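Local atomic coordinates of capsule biosynthesis protein CapD proenzyme (Bacillus anthracis, PDB entry 3G9K), a protein that cleaves the poly-gamma-D-glutamate capsule of Bacillus anthracis and joins it by an amide bond to meso-diaminopimelic acid in the peptidoglycan. Residues A[102-105]-A[106-110]; A[268-271]-A[272-275]. One frame throughout, in Å; residues are numbered along the deposited sequence.

Overall arrangement
This chain is the N-terminal, larger part of the CapD proenzyme, and both contacts are local turns of helices rather than closures of long loops. From the N terminus, the chain passes helices 28-39 and 44-58 and the strand pair 68-74 and 79-83 before contact 1 forms the first turn of helix 104-115, against helix 44-58 and helix 191-194. Strands 219-228 and 231-235 then join the antiparallel sheet, and helix 242-254 leads to contact 2, inside helix 264-284. The contacts follow in series, neither nesting nor crossing. The centres of contact 1 and contact 2 are about 37 Å apart, on opposite sides of the chain's centre.

Contact 1: residues A[102-105]-A[106-110]; sequences PGFV and AGMEY
One face of the Phe104 ring carries Met108, a selenomethionine whose CG stands 3.8 Å above the ring plane, displaced toward the rim, while Tyr53 of helix 44-58 meets the ring edge-to-face. This is an i to i+4 pairing on the first turn of helix 104-115, in this member of the gamma-glutamyltransferase family, of the Ntn-hydrolase clan, and it combines a CH-pi contact with a Met-aromatic one. Between the two side chains the nearest atoms are Met108 CG and Phe104 CE1, 3.8 Å apart. The selenium lies farther out, 5.0 Å from Met108 SE to the centroid of the Phe104 ring, yet still above the face. Phe104 has CG opposite its backbone N (chi1 -174°), whereas Met108 sends CG back beside its own N and then bends at chi2 and chi3, which carries the chain over the ring.

The backbone sets this spacing. Gly103, still in the loop, offers its O to Gly107 N at 2.8 Å, and one residue on, Met108 N bonds to Phe104 O at 2.9 Å, nearly straight at 170°. Met108 CG also rests 3.3 Å from Phe104 O, beside that bonded carbonyl. Both side chains then continue onto Ser52 and Tyr53, so the pair joins the start of this helix to helix 44-58. Val105 packs on Phe193 and Tyr194 of helix 191-194, while the Glu109 carboxylate uses OE1 to accept a hydrogen bond from Ala190 N. Glu109 N, in turn, reaches Val105 O at 3.0 Å, with the donor tilted 24° from the carbonyl plane.

Contact 2: residues A[268-271]-A[272-275]; sequences MSKM and EEIS
Ser269 directs OG anti to its backbone N (chi1 180°), and Glu273, one turn on, swings CG beside its own N (chi1 -64°) and then runs extended, so that hydroxyl and carboxylate come together along the helix. The resulting bond, from Ser269 OG to Glu273 OE2, is weak at 3.3 Å. Lys133 of the other CapD chain adds a weak hydrogen bond to this hydroxyl and a long, weak ion pair to the same OE2, so three modest polar contacts meet where the chains adjoin.

Such i to i+4 pairing is the ordinary grammar of an alpha-helix, here the long helix 264-284. Its backbone bonds include Ser275 N to Met271 O at 3.0 Å and a longer one from Ile274 N to Lys270 O, 3.3 Å, whose donor sits above the carbonyl plane rather than on a lone pair.

The apolar side is built by Met271, a selenomethionine, and Ile274. Met271 SE approaches Ile274 CD1 at 4.3 Å, a loose touch, and both residues pack on Ala252 of helix 242-254 and on Val257. Phe109 of the other CapD chain packs against Met268 and Met271. Ile274 also lays CG1 3.4 Å from Lys270 O. The charged ends look elsewhere: Lys270 NZ forms a salt bridge with Asp260 and Glu272 OE1 one with Arg276.

Contact 1: residues A[102-105]-A[106-110]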
ATOM      1  N   PRO A 102       8.758  -0.960 -14.726  1.00 14.72           N
ATOM      2  CA  PRO A 102       8.434  -1.608 -13.413  1.00 16.08           C
ATOM      3  C   PRO A 102       9.604  -1.775 -12.475  1.00 16.64           C
ATOM      4  O   PRO A 102      10.704  -2.174 -12.930  1.00 15.99           O
ATOM      5  CB  PRO A 102       7.859  -2.963 -13.846  1.00 14.98           C
ATOM      6  CG  PRO A 102       7.491  -2.780 -15.201  1.00 15.98           C
ATOM      7  CD  PRO A 102       8.408  -1.844 -15.830  1.00 14.42           C
ATOM      8  N   GLY A 103       9.375  -1.444 -11.190  1.00 16.48           N
ATOM      9  CA  GLY A 103      10.375  -1.484 -10.173  1.00 17.30           C
ATOM     10  C   GLY A 103      10.338  -2.639  -9.198  1.00 16.42           C
ATOM     11  O   GLY A 103      11.356  -2.886  -8.521  1.00 16.96           O
ATOM     12  N   PHE A 104       9.196  -3.342  -9.131  1.00 17.78           N
ATOM     13  CA  PHE A 104       8.957  -4.411  -8.169  1.00 16.75           C
ATOM     14  C   PHE A 104      10.116  -5.453  -8.077  1.00 16.59           C
ATOM     15  O   PHE A 104      10.672  -5.702  -6.975  1.00 15.74           O
ATOM     16  CB  PHE A 104       7.647  -5.136  -8.561  1.00 17.76           C
ATOM     17  CG  PHE A 104       7.207  -6.172  -7.570  1.00 17.49           C
ATOM     18  CD1 PHE A 104       7.712  -7.479  -7.634  1.00 19.35           C
ATOM     19  CD2 PHE A 104       6.271  -5.877  -6.597  1.00 19.87           C
ATOM     20  CE1 PHE A 104       7.322  -8.460  -6.730  1.00 17.53           C
ATOM     21  CE2 PHE A 104       5.870  -6.856  -5.675  1.00 19.82           C
ATOM     22  CZ  PHE A 104       6.398  -8.163  -5.772  1.00 19.36           C
ATOM     23  N   VAL A 105      10.433  -6.091  -9.211  1.00 16.39           N
ATOM     24  CA  VAL A 105      11.450  -7.159  -9.260  1.00 15.71           C
ATOM     25  C   VAL A 105      12.845  -6.673  -8.774  1.00 16.06           C
ATOM     26  O   VAL A 105      13.486  -7.341  -7.932  1.00 16.63           O
ATOM     27  CB  VAL A 105      11.472  -7.825 -10.635  1.00 15.94           C
ATOM     28  CG1 VAL A 105      12.671  -8.799 -10.779  1.00 14.19           C
ATOM     29  CG2 VAL A 105      10.138  -8.550 -10.862  1.00 12.68           C
ATOM     30  N   ALA A 106      13.276  -5.513  -9.272  1.00 16.86           N
ATOM     31  CA  ALA A 106      14.508  -4.822  -8.818  1.00 16.25           C
ATOM     32  C   ALA A 106      14.482  -4.439  -7.326  1.00 16.25           C
ATOM     33  O   ALA A 106      15.499  -4.605  -6.613  1.00 15.84           O
ATOM     34  CB  ALA A 106      14.785  -3.595  -9.656  1.00 16.13           C
ATOM     35  N   GLY A 107      13.333  -3.970  -6.838  1.00 16.54           N
ATOM     36  CA  GLY A 107      13.142  -3.671  -5.426  1.00 16.63           C
ATOM     37  C   GLY A 107      13.361  -4.853  -4.524  1.00 16.90           C
ATOM     38  O   GLY A 107      14.126  -4.776  -3.572  1.00 18.80           O
HETATM   39  N   MSE A 108      12.654  -5.940  -4.843  1.00 20.68           N
HETATM   40  CA  MSE A 108      12.741  -7.164  -4.053  1.00 20.15           C
HETATM   41  C   MSE A 108      14.162  -7.727  -4.057  1.00 21.00           C
HETATM   42  O   MSE A 108      14.666  -8.156  -3.003  1.00 19.80           O
HETATM   43  CB  MSE A 108      11.747  -8.217  -4.567  1.00 19.58           C
HETATM   44  CG  MSE A 108      10.261  -7.831  -4.424  1.00 18.36           C
HETATM   45 SE   MSE A 108       9.748  -7.352  -2.607  0.50 11.42          SE
HETATM   46  CE  MSE A 108       9.145  -5.551  -2.840  1.00 21.66           C
ATOM     47  N   GLU A 109      14.840  -7.699  -5.225  1.00 17.41           N
ATOM     48  CA  GLU A 109      16.211  -8.195  -5.263  1.00 18.37           C
ATOM     49  C   GLU A 109      17.163  -7.331  -4.443  1.00 19.22           C
ATOM     50  O   GLU A 109      18.021  -7.871  -3.740  1.00 19.55           O
ATOM     51  CB  GLU A 109      16.750  -8.318  -6.679  1.00 18.80           C
ATOM     52  CG  GLU A 109      18.197  -8.861  -6.716  1.00 18.39           C
ATOM     53  CD  GLU A 109      18.568  -9.309  -8.094  1.00 18.84           C
ATOM     54  OE1 GLU A 109      18.057 -10.357  -8.532  1.00 21.88           O
ATOM     55  OE2 GLU A 109      19.333  -8.590  -8.738  1.00 22.18           O
ATOM     56  N   TYR A 110      17.041  -6.012  -4.560  1.00 21.17           N
ATOM     57  CA  TYR A 110      17.822  -5.059  -3.765  1.00 20.52           C
ATOM     58  C   TYR A 110      17.605  -5.217  -2.255  1.00 20.38           C
ATOM     59  O   TYR A 110      18.541  -5.209  -1.455  1.00 19.88           O
ATOM     60  CB  TYR A 110      17.493  -3.618  -4.152  1.00 23.84           C
ATOM     61  CG  TYR A 110      18.364  -2.611  -3.426  1.00 24.19           C
ATOM     62  CD1 TYR A 110      18.116  -2.274  -2.093  1.00 28.54           C
ATOM     63  CD2 TYR A 110      19.476  -2.030  -4.060  1.00 26.97           C
ATOM     64  CE1 TYR A 110      18.936  -1.403  -1.419  1.00 28.62           C
ATOM     65  CE2 TYR A 110      20.303  -1.137  -3.384  1.00 28.24           C
ATOM     66  CZ  TYR A 110      20.025  -0.841  -2.079  1.00 28.29           C
ATOM     67  OH  TYR A 110      20.842   0.031  -1.398  1.00 30.49           O
TER

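Contact 2: residues A[268-271]-A[272-275]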
HETATM    1  N   MSE A 268     -16.010  16.458  10.757  1.00 39.10           N
HETATM    2  CA  MSE A 268     -15.784  16.403   9.311  1.00 38.38           C
HETATM    3  C   MSE A 268     -15.265  17.723   8.767  1.00 39.02           C
HETATM    4  O   MSE A 268     -14.291  17.747   8.011  1.00 38.83           O
HETATM    5  CB  MSE A 268     -17.054  15.988   8.563  1.00 37.85           C
HETATM    6  CG  MSE A 268     -17.434  14.539   8.754  1.00 35.15           C
HETATM    7 SE   MSE A 268     -19.076  14.041   7.852  0.50 27.57          SE
HETATM    8  CE  MSE A 268     -18.553  14.341   6.022  1.00 30.59           C
ATOM      9  N   SER A 269     -15.899  18.777   9.193  1.00 32.75           N
ATOM     10  CA  SER A 269     -15.498  20.079   8.704  1.00 33.66           C
ATOM     11  C   SER A 269     -14.061  20.420   9.132  1.00 33.43           C
ATOM     12  O   SER A 269     -13.288  20.924   8.329  1.00 33.74           O
ATOM     13  CB  SER A 269     -16.494  21.162   9.147  1.00 33.95           C
ATOM     14  OG  SER A 269     -16.073  22.422   8.661  1.00 37.88           O
ATOM     15  N   LYS A 270     -13.713  20.095  10.360  1.00 33.37           N
ATOM     16  CA  LYS A 270     -12.390  20.382  10.881  1.00 33.69           C
ATOM     17  C   LYS A 270     -11.322  19.520  10.199  1.00 33.10           C
ATOM     18  O   LYS A 270     -10.194  19.878  10.133  1.00 32.02           O
ATOM     19  CB  LYS A 270     -12.363  20.197  12.393  1.00 34.29           C
ATOM     20  CG  LYS A 270     -12.894  21.389  13.199  1.00 35.19           C
ATOM     21  CD  LYS A 270     -12.801  21.163  14.681  1.00 35.36           C
ATOM     22  CE  LYS A 270     -12.934  22.453  15.502  1.00 36.82           C
ATOM     23  NZ  LYS A 270     -12.669  22.283  16.937  1.00 35.87           N
HETATM   24  N   MSE A 271     -11.704  18.276   9.797  1.00 39.20           N
HETATM   25  CA  MSE A 271     -10.811  17.378   9.064  1.00 38.68           C
HETATM   26  C   MSE A 271     -10.614  17.873   7.635  1.00 39.26           C
HETATM   27  O   MSE A 271      -9.508  17.780   7.085  1.00 39.02           O
HETATM   28  CB  MSE A 271     -11.335  15.934   9.070  1.00 37.94           C
HETATM   29  CG  MSE A 271     -10.976  15.134  10.321  1.00 36.19           C
HETATM   30 SE   MSE A 271      -9.040  15.055  10.650  0.50 28.18          SE
HETATM   31  CE  MSE A 271      -9.086  14.050  12.304  1.00 32.68           C
ATOM     32  N   GLU A 272     -11.677  18.504   7.066  1.00 33.23           N
ATOM     33  CA  GLU A 272     -11.576  19.003   5.729  1.00 33.67           C
ATOM     34  C   GLU A 272     -10.589  20.114   5.718  1.00 34.38           C
ATOM     35  O   GLU A 272      -9.879  20.292   4.785  1.00 34.40           O
ATOM     36  CB  GLU A 272     -12.901  19.551   5.247  1.00 33.93           C
ATOM     37  CG  GLU A 272     -12.932  19.970   3.800  1.00 33.85           C
ATOM     38  CD  GLU A 272     -12.374  21.360   3.520  1.00 35.91           C
ATOM     39  OE1 GLU A 272     -12.466  22.222   4.380  1.00 35.17           O
ATOM     40  OE2 GLU A 272     -11.841  21.565   2.433  1.00 34.34           O
ATOM     41  N   GLU A 273     -10.590  20.884   6.773  1.00 35.16           N
ATOM     42  CA  GLU A 273      -9.713  22.039   6.854  1.00 36.15           C
ATOM     43  C   GLU A 273      -8.257  21.580   6.939  1.00 35.13           C
ATOM     44  O   GLU A 273      -7.421  22.050   6.176  1.00 34.32           O
ATOM     45  CB  GLU A 273     -10.104  22.924   8.051  1.00 36.38           C
ATOM     46  CG  GLU A 273     -11.512  23.542   7.933  1.00 38.89           C
ATOM     47  CD  GLU A 273     -12.067  24.042   9.277  1.00 39.65           C
ATOM     48  OE1 GLU A 273     -11.277  24.557  10.098  1.00 43.90           O
ATOM     49  OE2 GLU A 273     -13.294  23.928   9.509  1.00 46.34           O
ATOM     50  N   ILE A 274      -7.984  20.631   7.841  1.00 35.25           N
ATOM     51  CA  ILE A 274      -6.627  20.087   8.055  1.00 34.84           C
ATOM     52  C   ILE A 274      -6.054  19.446   6.787  1.00 34.46           C
ATOM     53  O   ILE A 274      -4.869  19.614   6.483  1.00 33.93           O
ATOM     54  CB  ILE A 274      -6.610  19.059   9.225  1.00 35.06           C
ATOM     55  CG1 ILE A 274      -6.848  19.762  10.565  1.00 33.92           C
ATOM     56  CG2 ILE A 274      -5.275  18.300   9.276  1.00 35.49           C
ATOM     57  CD1 ILE A 274      -7.188  18.841  11.722  1.00 34.27           C
ATOM     58  N   SER A 275      -6.897  18.723   6.041  1.00 34.47           N
ATOM     59  CA  SER A 275      -6.449  18.059   4.827  1.00 34.95           C
ATOM     60  C   SER A 275      -6.163  19.038   3.685  1.00 34.73           C
ATOM     61  O   SER A 275      -5.197  18.865   2.971  1.00 32.87           O
ATOM     62  CB  SER A 275      -7.434  16.978   4.373  1.00 35.02           C
ATOM     63  OG  SER A 275      -8.722  17.499   4.174  1.00 37.81           O
TER